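Local coordinates for clostripain-related protein (PDB 5L20) that is probably a cysteine peptidase of the clostripain (C11) family, represented here by an N-terminal piece, probably part of the peptidase domain, at residues T8-F13 / R104-I109; V12-P17 / I47-C52; A58-L63 / T74-T79. One frame throughout, in Å; residues are numbered along the deposited sequence. Where two conformers were deposited one is given.

Interaction 1 of 3, residues T8-F13 / R104-I109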
ATOM      1  N   THR A   8      11.029  -2.383 -14.077  1.00 22.81           N
ATOM      2  CA  THR A   8      11.343  -0.969 -14.035  1.00 21.30           C
ATOM      3  C   THR A   8      10.232  -0.103 -14.599  1.00 17.30           C
ATOM      4  O   THR A   8      10.383   1.112 -14.640  1.00 18.71           O
ATOM      5  CB  THR A   8      12.623  -0.641 -14.825  1.00 24.41           C
ATOM      6  OG1 THR A   8      12.495  -1.128 -16.166  1.00 33.91           O
ATOM      7  CG2 THR A   8      13.866  -1.244 -14.149  1.00 31.30           C
ATOM      8  N   GLU A   9       9.130  -0.695 -15.059  1.00 17.49           N
ATOM      9  CA  GLU A   9       8.134   0.138 -15.739  1.00 18.42           C
ATOM     10  C   GLU A   9       7.142   0.840 -14.796  1.00 12.73           C
ATOM     11  O   GLU A   9       6.886   2.039 -14.963  1.00 15.25           O
ATOM     12  CB  GLU A   9       7.342  -0.666 -16.786  1.00 18.75           C
ATOM     13  CG  GLU A   9       8.162  -1.114 -17.991  1.00 18.94           C
ATOM     14  CD  GLU A   9       8.815   0.040 -18.729  1.00 40.29           C
ATOM     15  OE1 GLU A   9       8.145   1.075 -18.944  1.00 33.29           O
ATOM     16  OE2 GLU A   9      10.010  -0.088 -19.083  1.00 42.41           O
ATOM     17  N   GLN A  10       6.580   0.106 -13.839  1.00 13.36           N
ATOM     18  CA  GLN A  10       5.476   0.649 -13.055  1.00 11.52           C
ATOM     19  C   GLN A  10       5.471   0.113 -11.649  1.00 13.49           C
ATOM     20  O   GLN A  10       5.725  -1.053 -11.433  1.00 13.14           O
ATOM     21  CB  GLN A  10       4.134   0.316 -13.718  1.00 13.14           C
ATOM     22  CG  GLN A  10       2.926   0.915 -12.995  1.00 12.66           C
ATOM     23  CD  GLN A  10       1.678   0.128 -13.306  1.00 16.64           C
ATOM     24  OE1 GLN A  10       1.729  -1.097 -13.468  1.00 16.02           O
ATOM     25  NE2 GLN A  10       0.529   0.805 -13.326  1.00 14.67           N
ATOM     26  N   THR A  11       5.215   0.994 -10.682  1.00 10.61           N
ATOM     27  CA  THR A  11       4.911   0.611  -9.317  1.00 11.11           C
ATOM     28  C   THR A  11       3.468   0.961  -9.035  1.00 10.79           C
ATOM     29  O   THR A  11       3.062   2.132  -9.228  1.00 11.96           O
ATOM     30  CB  THR A  11       5.772   1.391  -8.320  1.00 12.29           C
ATOM     31  OG1 THR A  11       7.155   1.138  -8.569  1.00 12.96           O
ATOM     32  CG2 THR A  11       5.430   1.019  -6.909  1.00 13.61           C
ATOM     33  N   VAL A  12       2.696  -0.031  -8.600  1.00 10.03           N
ATOM     34  CA  VAL A  12       1.349   0.209  -8.101  1.00  8.65           C
ATOM     35  C   VAL A  12       1.455   0.258  -6.580  1.00 12.23           C
ATOM     36  O   VAL A  12       1.830  -0.739  -5.941  1.00 12.98           O
ATOM     37  CB  VAL A  12       0.354  -0.905  -8.534  1.00 12.08           C
ATOM     38  CG1 VAL A  12      -1.016  -0.682  -7.933  1.00 11.75           C
ATOM     39  CG2 VAL A  12       0.259  -0.977 -10.070  1.00 12.17           C
ATOM     40  N   PHE A  13       1.169   1.425  -6.008  1.00 11.14           N
ATOM     41  CA  PHE A  13       1.255   1.619  -4.570  1.00  9.17           C
ATOM     42  C   PHE A  13      -0.131   1.596  -3.950  1.00  9.58           C
ATOM     43  O   PHE A  13      -0.921   2.513  -4.172  1.00 10.53           O
ATOM     44  CB  PHE A  13       1.968   2.935  -4.270  1.00 12.41           C
ATOM     45  CG  PHE A  13       2.041   3.271  -2.804  1.00  9.48           C
ATOM     46  CD1 PHE A  13       2.373   2.296  -1.860  1.00 11.02           C
ATOM     47  CD2 PHE A  13       1.815   4.580  -2.377  1.00 11.20           C
ATOM     48  CE1 PHE A  13       2.444   2.635  -0.514  1.00 10.47           C
ATOM     49  CE2 PHE A  13       1.902   4.909  -1.050  1.00  9.85           C
ATOM     50  CZ  PHE A  13       2.208   3.949  -0.115  1.00  8.49           C
ATOM     51  N   ARG A 104       7.042   4.752 -13.899  1.00 13.41           N
ATOM     52  CA  ARG A 104       5.700   5.225 -13.565  1.00 14.48           C
ATOM     53  C   ARG A 104       5.278   4.749 -12.179  1.00 11.86           C
ATOM     54  O   ARG A 104       5.699   3.677 -11.718  1.00 12.54           O
ATOM     55  CB  ARG A 104       4.655   4.684 -14.565  1.00 17.69           C
ATOM     56  CG  ARG A 104       4.791   5.028 -16.048  1.00 23.91           C
ATOM     57  CD  ARG A 104       3.597   4.312 -16.806  1.00 29.70           C
ATOM     58  NE  ARG A 104       3.907   2.968 -17.325  1.00 32.05           N
ATOM     59  CZ  ARG A 104       3.165   1.849 -17.220  1.00 34.81           C
ATOM     60  NH1 ARG A 104       1.989   1.793 -16.577  1.00 20.57           N
ATOM     61  NH2 ARG A 104       3.625   0.735 -17.781  1.00 28.45           N
ATOM     62  N   TYR A 105       4.392   5.531 -11.557  1.00 10.93           N
ATOM     63  CA  TYR A 105       3.766   5.203 -10.271  1.00  9.60           C
ATOM     64  C   TYR A 105       2.289   5.443 -10.315  1.00  9.35           C
ATOM     65  O   TYR A 105       1.849   6.381 -10.965  1.00 11.15           O
ATOM     66  CB  TYR A 105       4.352   6.075  -9.130  1.00  9.14           C
ATOM     67  CG  TYR A 105       5.815   5.771  -8.900  1.00  9.25           C
ATOM     68  CD1 TYR A 105       6.800   6.344  -9.694  1.00 11.32           C
ATOM     69  CD2 TYR A 105       6.190   4.869  -7.909  1.00  9.50           C
ATOM     70  CE1 TYR A 105       8.148   6.019  -9.523  1.00 11.41           C
ATOM     71  CE2 TYR A 105       7.547   4.540  -7.732  1.00 11.00           C
ATOM     72  CZ  TYR A 105       8.485   5.120  -8.549  1.00 12.52           C
ATOM     73  OH  TYR A 105       9.818   4.768  -8.361  1.00 12.44           O
ATOM     74  N   SER A 106       1.535   4.583  -9.645  1.00  9.19           N
ATOM     75  CA  SER A 106       0.120   4.814  -9.436  0.57  8.44           C
ATOM     76  C   SER A 106      -0.233   4.584  -7.977  1.00 10.65           C
ATOM     77  O   SER A 106       0.548   3.954  -7.251  1.00 10.56           O
ATOM     78  CB  SER A 106      -0.726   3.899 -10.317  0.57 11.43           C
ATOM     79  OG  SER A 106      -0.569   2.545  -9.926  0.57 13.73           O
ATOM     80  N   MET A 107      -1.400   5.063  -7.551  1.00  9.01           N
ATOM     81  CA  MET A 107      -1.757   4.988  -6.147  1.00 10.27           C
ATOM     82  C   MET A 107      -3.171   4.505  -6.004  1.00 12.35           C
ATOM     83  O   MET A 107      -4.069   4.991  -6.698  1.00 12.79           O
ATOM     84  CB  MET A 107      -1.560   6.369  -5.513  1.00 13.40           C
ATOM     85  CG  MET A 107      -1.383   6.371  -4.035  1.00 15.91           C
ATOM     86  SD  MET A 107      -0.835   8.026  -3.508  1.00 13.27           S
ATOM     87  CE  MET A 107      -0.913   7.700  -1.755  1.00 11.67           C
ATOM     88  N   VAL A 108      -3.370   3.539  -5.116  1.00  9.14           N
ATOM     89  CA  VAL A 108      -4.683   3.021  -4.748  1.00  9.15           C
ATOM     90  C   VAL A 108      -4.873   3.333  -3.279  1.00 11.43           C
ATOM     91  O   VAL A 108      -4.039   2.872  -2.471  1.00 13.25           O
ATOM     92  CB  VAL A 108      -4.761   1.498  -4.954  1.00  9.54           C
ATOM     93  CG1 VAL A 108      -6.111   0.988  -4.503  1.00 10.48           C
ATOM     94  CG2 VAL A 108      -4.503   1.109  -6.418  1.00 10.94           C
ATOM     95  N   ILE A 109      -5.889   4.105  -2.931  1.00 10.44           N
ATOM     96  CA  ILE A 109      -6.087   4.592  -1.578  1.00  9.48           C
ATOM     97  C   ILE A 109      -7.369   4.015  -1.018  1.00 10.73           C
ATOM     98  O   ILE A 109      -8.451   4.278  -1.554  1.00 10.82           O
ATOM     99  CB  ILE A 109      -6.131   6.115  -1.527  1.00  9.95           C
ATOM    100  CG1 ILE A 109      -4.845   6.683  -2.172  1.00  9.39           C
ATOM    101  CG2 ILE A 109      -6.350   6.559  -0.090  1.00 14.38           C
ATOM    102  CD1 ILE A 109      -4.794   8.198  -2.110  1.00 10.10           C
TER

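Interaction 2 of 3, residues V12-P17 / I47-C52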
ATOM      1  N   VAL A  12       2.696  -0.031  -8.600  1.00 10.03           N
ATOM      2  CA  VAL A  12       1.349   0.209  -8.101  1.00  8.65           C
ATOM      3  C   VAL A  12       1.455   0.258  -6.580  1.00 12.23           C
ATOM      4  O   VAL A  12       1.830  -0.739  -5.941  1.00 12.98           O
ATOM      5  CB  VAL A  12       0.354  -0.905  -8.534  1.00 12.08           C
ATOM      6  CG1 VAL A  12      -1.016  -0.682  -7.933  1.00 11.75           C
ATOM      7  CG2 VAL A  12       0.259  -0.977 -10.070  1.00 12.17           C
ATOM      8  N   PHE A  13       1.169   1.425  -6.008  1.00 11.14           N
ATOM      9  CA  PHE A  13       1.255   1.619  -4.570  1.00  9.17           C
ATOM     10  C   PHE A  13      -0.131   1.596  -3.950  1.00  9.58           C
ATOM     11  O   PHE A  13      -0.921   2.513  -4.172  1.00 10.53           O
ATOM     12  CB  PHE A  13       1.968   2.935  -4.270  1.00 12.41           C
ATOM     13  CG  PHE A  13       2.041   3.271  -2.804  1.00  9.48           C
ATOM     14  CD1 PHE A  13       2.373   2.296  -1.860  1.00 11.02           C
ATOM     15  CD2 PHE A  13       1.815   4.580  -2.377  1.00 11.20           C
ATOM     16  CE1 PHE A  13       2.444   2.635  -0.514  1.00 10.47           C
ATOM     17  CE2 PHE A  13       1.902   4.909  -1.050  1.00  9.85           C
ATOM     18  CZ  PHE A  13       2.208   3.949  -0.115  1.00  8.49           C
ATOM     19  N   MET A  14      -0.407   0.567  -3.152  1.00  8.97           N
ATOM     20  CA  MET A  14      -1.649   0.455  -2.419  1.00 10.42           C
ATOM     21  C   MET A  14      -1.420   1.054  -1.036  1.00  9.08           C
ATOM     22  O   MET A  14      -0.588   0.533  -0.253  1.00 11.30           O
ATOM     23  CB  MET A  14      -2.103  -0.999  -2.319  1.00 11.38           C
ATOM     24  CG  MET A  14      -3.466  -1.106  -1.640  1.00 13.26           C
ATOM     25  SD  MET A  14      -4.104  -2.793  -1.724  1.00 16.65           S
ATOM     26  CE  MET A  14      -5.415  -2.488  -2.900  1.00 19.64           C
ATOM     27  N   TYR A  15      -2.180   2.091  -0.730  1.00  9.98           N
ATOM     28  CA  TYR A  15      -1.992   2.920   0.457  1.00  9.30           C
ATOM     29  C   TYR A  15      -3.227   2.806   1.345  1.00 10.06           C
ATOM     30  O   TYR A  15      -4.335   3.212   0.939  1.00 10.13           O
ATOM     31  CB  TYR A  15      -1.764   4.375   0.009  1.00  9.21           C
ATOM     32  CG  TYR A  15      -1.633   5.393   1.119  1.00  8.39           C
ATOM     33  CD1 TYR A  15      -0.633   5.256   2.064  1.00 10.38           C
ATOM     34  CD2 TYR A  15      -2.492   6.482   1.225  1.00 10.48           C
ATOM     35  CE1 TYR A  15      -0.473   6.183   3.081  1.00 10.70           C
ATOM     36  CE2 TYR A  15      -2.327   7.444   2.240  1.00 10.83           C
ATOM     37  CZ  TYR A  15      -1.324   7.279   3.154  1.00 10.12           C
ATOM     38  OH  TYR A  15      -1.167   8.157   4.186  1.00 11.43           O
ATOM     39  N   LEU A  16      -3.031   2.198   2.524  1.00 10.02           N
ATOM     40  CA  LEU A  16      -4.125   1.823   3.409  1.00  9.57           C
ATOM     41  C   LEU A  16      -3.870   2.420   4.797  1.00 12.97           C
ATOM     42  O   LEU A  16      -3.520   1.701   5.759  1.00 12.61           O
ATOM     43  CB  LEU A  16      -4.290   0.288   3.467  1.00 13.62           C
ATOM     44  CG  LEU A  16      -4.536  -0.371   2.106  1.00 10.44           C
ATOM     45  CD1 LEU A  16      -4.322  -1.887   2.230  1.00 12.25           C
ATOM     46  CD2 LEU A  16      -5.937  -0.045   1.625  1.00 12.57           C
ATOM     47  N   PRO A  17      -4.000   3.728   4.917  1.00 11.85           N
ATOM     48  CA  PRO A  17      -3.789   4.353   6.225  1.00 12.01           C
ATOM     49  C   PRO A  17      -4.910   3.964   7.184  1.00 12.76           C
ATOM     50  O   PRO A  17      -5.936   3.395   6.777  1.00 11.76           O
ATOM     51  CB  PRO A  17      -3.799   5.852   5.908  1.00 12.90           C
ATOM     52  CG  PRO A  17      -4.657   5.968   4.682  1.00 12.53           C
ATOM     53  CD  PRO A  17      -4.355   4.715   3.875  1.00 10.75           C
ATOM     54  N   ILE A  47       4.159  -4.347  -7.015  1.00 12.58           N
ATOM     55  CA  ILE A  47       3.067  -3.926  -6.153  1.00 12.20           C
ATOM     56  C   ILE A  47       3.643  -3.712  -4.761  1.00 13.38           C
ATOM     57  O   ILE A  47       4.213  -4.649  -4.178  1.00 12.97           O
ATOM     58  CB  ILE A  47       1.930  -4.960  -6.086  1.00 15.09           C
ATOM     59  CG1 ILE A  47       1.270  -5.097  -7.465  1.00 15.87           C
ATOM     60  CG2 ILE A  47       0.913  -4.518  -5.041  1.00 17.50           C
ATOM     61  CD1 ILE A  47       0.221  -6.149  -7.553  1.00 16.38           C
ATOM     62  N   ILE A  48       3.506  -2.497  -4.248  1.00 13.69           N
ATOM     63  CA  ILE A  48       4.014  -2.107  -2.935  1.00 11.79           C
ATOM     64  C   ILE A  48       2.824  -1.673  -2.093  1.00 15.53           C
ATOM     65  O   ILE A  48       1.977  -0.916  -2.583  1.00 11.23           O
ATOM     66  CB  ILE A  48       5.014  -0.935  -3.034  1.00 11.95           C
ATOM     67  CG1 ILE A  48       6.171  -1.246  -3.991  1.00 12.16           C
ATOM     68  CG2 ILE A  48       5.448  -0.493  -1.625  1.00 14.88           C
ATOM     69  CD1 ILE A  48       7.029  -2.435  -3.522  1.00 15.85           C
ATOM     70  N   ILE A  49       2.729  -2.155  -0.856  1.00 11.42           N
ATOM     71  CA  ILE A  49       1.610  -1.854   0.005  1.00 11.00           C
ATOM     72  C   ILE A  49       2.074  -1.231   1.308  1.00 12.11           C
ATOM     73  O   ILE A  49       3.006  -1.743   1.937  1.00 11.83           O
ATOM     74  CB  ILE A  49       0.782  -3.115   0.305  1.00 11.80           C
ATOM     75  CG1 ILE A  49       0.402  -3.781  -1.031  1.00 15.22           C
ATOM     76  CG2 ILE A  49      -0.408  -2.770   1.182  1.00 12.97           C
ATOM     77  CD1 ILE A  49      -0.561  -4.936  -0.919  1.00 15.43           C
ATOM     78  N   PHE A  50       1.475  -0.099   1.672  1.00 12.85           N
ATOM     79  CA  PHE A  50       1.601   0.497   3.001  1.00 11.33           C
ATOM     80  C   PHE A  50       0.306   0.236   3.717  1.00 11.92           C
ATOM     81  O   PHE A  50      -0.755   0.658   3.250  1.00 11.99           O
ATOM     82  CB  PHE A  50       1.864   2.002   2.931  1.00 11.90           C
ATOM     83  CG  PHE A  50       1.824   2.711   4.258  1.00 12.01           C
ATOM     84  CD1 PHE A  50       0.623   3.192   4.785  1.00 13.15           C
ATOM     85  CD2 PHE A  50       3.016   2.924   4.969  1.00 11.72           C
ATOM     86  CE1 PHE A  50       0.617   3.907   6.005  1.00 12.67           C
ATOM     87  CE2 PHE A  50       3.015   3.626   6.172  1.00 12.76           C
ATOM     88  CZ  PHE A  50       1.824   4.118   6.695  1.00 12.74           C
ATOM     89  N   MET A  51       0.354  -0.442   4.862  1.00 11.79           N
ATOM     90  CA  MET A  51      -0.866  -0.642   5.620  1.00 12.07           C
ATOM     91  C   MET A  51      -0.663  -0.402   7.109  1.00 14.83           C
ATOM     92  O   MET A  51       0.253  -0.981   7.713  1.00 15.37           O
ATOM     93  CB  MET A  51      -1.439  -2.045   5.403  1.00 14.65           C
ATOM     94  CG  MET A  51      -2.701  -2.228   6.198  1.00 16.85           C
ATOM     95  SD  MET A  51      -3.503  -3.785   5.828  1.00 19.18           S
ATOM     96  CE  MET A  51      -4.732  -3.797   7.113  1.00 17.35           C
ATOM     97  N   CYS A  52      -1.498   0.454   7.679  1.00 13.73           N
ATOM     98  CA  CYS A  52      -1.579   0.627   9.136  1.00 14.09           C
ATOM     99  C   CYS A  52      -2.256  -0.595   9.729  1.00 17.94           C
ATOM    100  O   CYS A  52      -3.391  -0.906   9.383  1.00 16.17           O
ATOM    101  CB  CYS A  52      -2.355   1.889   9.506  1.00 11.64           C
ATOM    102  SG  CYS A  52      -1.467   3.427   9.209  1.00 15.63           S
TER
HETATM  103  O   HOH W   1      -5.145   0.201   7.586  1.00 14.50           O

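Interaction 3 of 3, residues A58-L63 / T74-T79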
ATOM      1  N   ALA A  58       2.522   0.661  11.246  1.00 16.48           N
ATOM      2  CA  ALA A  58       2.308   0.331   9.843  1.00 17.00           C
ATOM      3  C   ALA A  58       3.451  -0.484   9.305  1.00 17.59           C
ATOM      4  O   ALA A  58       4.564  -0.493   9.869  1.00 16.17           O
ATOM      5  CB  ALA A  58       2.144   1.601   8.997  1.00 13.98           C
ATOM      6  N   THR A  59       3.180  -1.158   8.200  1.00 12.19           N
ATOM      7  CA  THR A  59       4.193  -1.919   7.501  0.59 14.22           C
ATOM      8  C   THR A  59       4.190  -1.550   6.019  1.00 13.68           C
ATOM      9  O   THR A  59       3.127  -1.250   5.456  1.00 15.61           O
ATOM     10  CB  THR A  59       3.968  -3.443   7.697  0.59 17.97           C
ATOM     11  OG1 THR A  59       4.964  -4.198   7.015  0.59 18.49           O
ATOM     12  CG2 THR A  59       2.612  -3.861   7.199  0.59 15.63           C
ATOM     13  N   LEU A  60       5.374  -1.550   5.405  1.00 11.81           N
ATOM     14  CA  LEU A  60       5.521  -1.424   3.965  1.00 13.65           C
ATOM     15  C   LEU A  60       6.003  -2.764   3.422  1.00 14.55           C
ATOM     16  O   LEU A  60       7.022  -3.297   3.890  1.00 12.74           O
ATOM     17  CB  LEU A  60       6.516  -0.324   3.605  1.00 12.93           C
ATOM     18  CG  LEU A  60       6.589   0.030   2.121  1.00 10.76           C
ATOM     19  CD1 LEU A  60       5.399   0.920   1.768  1.00 12.46           C
ATOM     20  CD2 LEU A  60       7.870   0.765   1.800  1.00 13.38           C
ATOM     21  N   PHE A  61       5.306  -3.346   2.455  1.00 12.44           N
ATOM     22  CA  PHE A  61       5.755  -4.628   1.912  1.00 15.67           C
ATOM     23  C   PHE A  61       5.462  -4.758   0.425  1.00 14.35           C
ATOM     24  O   PHE A  61       4.651  -3.992  -0.140  1.00 15.55           O
ATOM     25  CB  PHE A  61       5.126  -5.819   2.684  1.00 13.89           C
ATOM     26  CG  PHE A  61       3.617  -5.899   2.605  1.00 14.12           C
ATOM     27  CD1 PHE A  61       2.829  -5.195   3.504  1.00 12.37           C
ATOM     28  CD2 PHE A  61       3.005  -6.725   1.684  1.00 15.71           C
ATOM     29  CE1 PHE A  61       1.438  -5.295   3.466  1.00 14.80           C
ATOM     30  CE2 PHE A  61       1.598  -6.820   1.626  1.00 15.40           C
ATOM     31  CZ  PHE A  61       0.840  -6.121   2.511  1.00 13.30           C
ATOM     32  N   GLU A  62       6.127  -5.710  -0.209  1.00 14.44           N
ATOM     33  CA  GLU A  62       5.942  -5.960  -1.625  1.00 15.29           C
ATOM     34  C   GLU A  62       5.180  -7.263  -1.829  1.00 16.37           C
ATOM     35  O   GLU A  62       5.387  -8.227  -1.086  1.00 16.31           O
ATOM     36  CB  GLU A  62       7.292  -6.008  -2.349  1.00 16.82           C
ATOM     37  CG  GLU A  62       7.180  -6.348  -3.826  1.00 16.51           C
ATOM     38  CD  GLU A  62       8.500  -6.237  -4.558  1.00 29.57           C
ATOM     39  OE1 GLU A  62       9.512  -5.910  -3.903  1.00 31.11           O
ATOM     40  OE2 GLU A  62       8.534  -6.447  -5.797  1.00 24.43           O
ATOM     41  N   LEU A  63       4.252  -7.274  -2.793  1.00 14.96           N
ATOM     42  CA  LEU A  63       3.641  -8.525  -3.251  1.00 15.79           C
ATOM     43  C   LEU A  63       4.401  -8.965  -4.456  1.00 19.34           C
ATOM     44  O   LEU A  63       4.458  -8.237  -5.451  1.00 21.66           O
ATOM     45  CB  LEU A  63       2.173  -8.338  -3.630  1.00 20.41           C
ATOM     46  CG  LEU A  63       1.163  -8.087  -2.537  1.00 20.40           C
ATOM     47  CD1 LEU A  63      -0.210  -8.120  -3.208  1.00 16.55           C
ATOM     48  CD2 LEU A  63       1.272  -9.123  -1.433  1.00 22.89           C
ATOM     49  N   THR A  74       8.546  -8.129   3.342  1.00 17.56           N
ATOM     50  CA  THR A  74       8.476  -6.955   4.214  1.00 13.59           C
ATOM     51  C   THR A  74       9.662  -6.035   3.960  1.00 16.03           C
ATOM     52  O   THR A  74      10.826  -6.456   3.971  1.00 15.94           O
ATOM     53  CB  THR A  74       8.409  -7.360   5.710  1.00 16.91           C
ATOM     54  OG1 THR A  74       7.276  -8.223   5.902  1.00 23.23           O
ATOM     55  CG2 THR A  74       8.255  -6.157   6.620  1.00 18.01           C
ATOM     56  N   LEU A  75       9.363  -4.765   3.716  1.00 13.92           N
ATOM     57  CA  LEU A  75      10.405  -3.811   3.344  1.00 13.48           C
ATOM     58  C   LEU A  75      10.816  -2.987   4.551  1.00 16.41           C
ATOM     59  O   LEU A  75      12.004  -2.717   4.741  1.00 17.67           O
ATOM     60  CB  LEU A  75       9.900  -2.909   2.229  1.00 12.51           C
ATOM     61  CG  LEU A  75       9.523  -3.713   0.975  1.00 14.00           C
ATOM     62  CD1 LEU A  75       8.953  -2.744  -0.058  1.00 15.03           C
ATOM     63  CD2 LEU A  75      10.711  -4.416   0.376  1.00 15.48           C
ATOM     64  N   LYS A  76       9.840  -2.543   5.338  1.00 13.37           N
ATOM     65  CA  LYS A  76      10.124  -1.846   6.586  1.00 16.35           C
ATOM     66  C   LYS A  76       8.870  -1.710   7.430  1.00 17.37           C
ATOM     67  O   LYS A  76       7.751  -1.922   6.949  1.00 16.98           O
ATOM     68  CB  LYS A  76      10.733  -0.462   6.340  1.00 19.17           C
ATOM     69  CG  LYS A  76       9.807   0.491   5.622  1.00 15.30           C
ATOM     70  CD  LYS A  76      10.470   1.870   5.403  1.00 16.85           C
ATOM     71  CE  LYS A  76      10.584   2.674   6.674  1.00 16.21           C
ATOM     72  NZ  LYS A  76      11.161   4.022   6.418  1.00 16.31           N
ATOM     73  N   ASN A  77       9.064  -1.373   8.700  1.00 15.66           N
ATOM     74  CA  ASN A  77       7.964  -1.071   9.586  1.00 14.34           C
ATOM     75  C   ASN A  77       8.026   0.354  10.078  1.00 16.18           C
ATOM     76  O   ASN A  77       9.092   0.996  10.013  1.00 22.29           O
ATOM     77  CB  ASN A  77       7.958  -2.050  10.753  1.00 16.59           C
ATOM     78  CG  ASN A  77       7.693  -3.460  10.294  1.00 25.79           C
ATOM     79  OD1 ASN A  77       6.543  -3.820  10.031  1.00 26.84           O
ATOM     80  ND2 ASN A  77       8.744  -4.258  10.144  1.00 21.52           N
ATOM     81  N   TYR A  78       6.891   0.864  10.545  1.00 14.14           N
ATOM     82  CA  TYR A  78       6.800   2.233  10.994  1.00 14.32           C
ATOM     83  C   TYR A  78       6.194   2.313  12.375  1.00 19.76           C
ATOM     84  O   TYR A  78       5.235   1.595  12.682  1.00 18.58           O
ATOM     85  CB  TYR A  78       5.926   3.095  10.071  1.00 14.73           C
ATOM     86  CG  TYR A  78       6.333   3.182   8.625  1.00 13.77           C
ATOM     87  CD1 TYR A  78       6.028   2.157   7.741  1.00 15.72           C
ATOM     88  CD2 TYR A  78       6.970   4.300   8.139  1.00 14.79           C
ATOM     89  CE1 TYR A  78       6.377   2.235   6.403  1.00 15.55           C
ATOM     90  CE2 TYR A  78       7.316   4.402   6.796  1.00 12.89           C
ATOM     91  CZ  TYR A  78       7.025   3.350   5.944  1.00 16.07           C
ATOM     92  OH  TYR A  78       7.363   3.428   4.615  1.00 14.85           O
ATOM     93  N   THR A  79       6.738   3.210  13.187  1.00 18.41           N
ATOM     94  CA  THR A  79       6.141   3.540  14.473  1.00 18.48           C
ATOM     95  C   THR A  79       5.714   5.003  14.446  1.00 18.54           C
ATOM     96  O   THR A  79       6.491   5.859  14.030  1.00 19.83           O
ATOM     97  CB  THR A  79       7.132   3.268  15.623  1.00 23.66           C
ATOM     98  OG1 THR A  79       7.346   1.855  15.724  1.00 24.80           O
ATOM     99  CG2 THR A  79       6.584   3.786  16.937  1.00 31.82           C
TER
HETATM  100  O   HOH W   2       4.702  -7.097   6.274  1.00 32.63           O

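Interaction 1 of 3, residues T8-F13 / R104-I109
With CG anti to the backbone N (chi1 177°), the ring of F13 lies alongside M107; the two side chains run the same way, and F13 CD2 comes 4.0 Å from M107 CG. Strands 10-16 and 104-109 pair here in parallel, on the flank of the mixed sheet where 104-109 forms one edge within this chain, as expected for the alpha/beta fold of clostripain relatives. T11 and Y105 share the F13 face: T11 CB sits 3.5 Å from Y105 CD2, while the T11 hydroxyl bonds to T102 and S100 and the phenol of Y105 to the backbone of S100 and T102. Helix 86-99 covers this face, its I92, L93 and V96 meeting F13. On the other face the bend of R104 at chi3 (-92°) brings its guanidinium against Q10, with Q10 CB 3.8 Å above the guanidinium plane; the amide is turned 36° from that plane. E9 pairs with K103 instead of R104. Five backbone bonds alternate between the strands, from R104 N to E9 O through to V108 N on F13 O at 2.8 Å, and M107 CA approaches that same oxygen to 3.3 Å.

Interaction 2 of 3, residues V12-P17 / I47-C52
Y15 and F50 lie side by side and point the same way from neighbouring strands, their ring planes 34° apart and their centroids 5.5 Å from each other. Y15 CE1 meets F50 CD1 at 3.6 Å, an oblique approach, while P17 CD sits 3.6 Å over the centre of the Y15 ring. F13, two residues before Y15, also lies beside F50 and points the same way: the edge of its ring receives F50 CB, which lies 3.6 Å from F13 CE1, and the carbonyl oxygen of I48 approaches the same edge. F50 is further held by an edge-to-face contact with Y78. These strands, 10-16 and 45-52, belong to a beta-alpha-beta crossover through helix 23-37 and pair in parallel in the middle of the sheet. The helix covers the face opposite the aromatic one, where its V37 meets I47 and its T23, Y27 and I30 meet M51. On that face L16 slants across both I49 and M51. Placing CG anti to its carbonyl carbon (chi1 -58°) lets L16 send CD1 to within 4.1 Å of I49 CG2, while its CB packs on M51 CG. Backbone bonds step regularly along the pair from I48 N on V12 O to C52 N on L16 O. Beyond the last one, water 1 lies 2.9 Å from L16 O and 2.7 Å from C52 O, beside the carboxyl ends of both strands.

Interaction 3 of 3, residues A58-L63 / T74-T79
The beta hairpin of strands 57-66 and 69-79 brings L60 opposite two residues at once: L60 O accepts from L75 N at 2.8 Å and, more distantly, from K76 N at 3.3 Å. L60 N returns a nearly straight bond to K76 O. This is a classic beta bulge, which shifts the antiparallel register by one residue between L60 and F61. L60 CD2 also meets L75 CD1, 4.1 Å away. Nearer the end of strand 69-79, A58 and Y78 form a hydrogen-bonded pair. The Y78 ring turns its edge to strand 57-66, with A58 O and L60 CB in its plane and CE1 3.8 Å from L60 CB. One ring face carries K76 CE, 3.6 Å above the plane; the phenol and the K76 ammonium both reach D95 of helix 86-99. Replacing Y78 by an alanine would probably leave D95 without its phenol partner and open a gap beside L60 and under the K76 chain. On the opposite face of the sheet, T59 and N77 lie side by side as a non-hydrogen-bonded pair. In the conformer given, T59 OG1 is 3.4 Å from N77 OD1, a weak and unsettled bond, and water 2 lies between that hydroxyl and T74 OG1.

How the interactions relate
All three interactions belong to one mixed sheet ordered 69-79, 57-66, 45-52, 10-16, 104-109. The centre of interaction 2 lies about 1 Å from the centre of the chain; the centres of interactions 1 and 3 are about 10 and 9 Å from that of interaction 2, towards opposite edges, and about 16 Å from each other. Interactions 1 and 2 share V12 and F13 on strand 10-16. Interaction 3 follows interaction 2 in the chain, and strands 45-52 and 57-66 pair between them. Strand 104-109 comes last yet returns beside the first strand, so interaction 1 spans the other two and completes the sheet, between helix 23-37 on one face and helix 86-99 on the other.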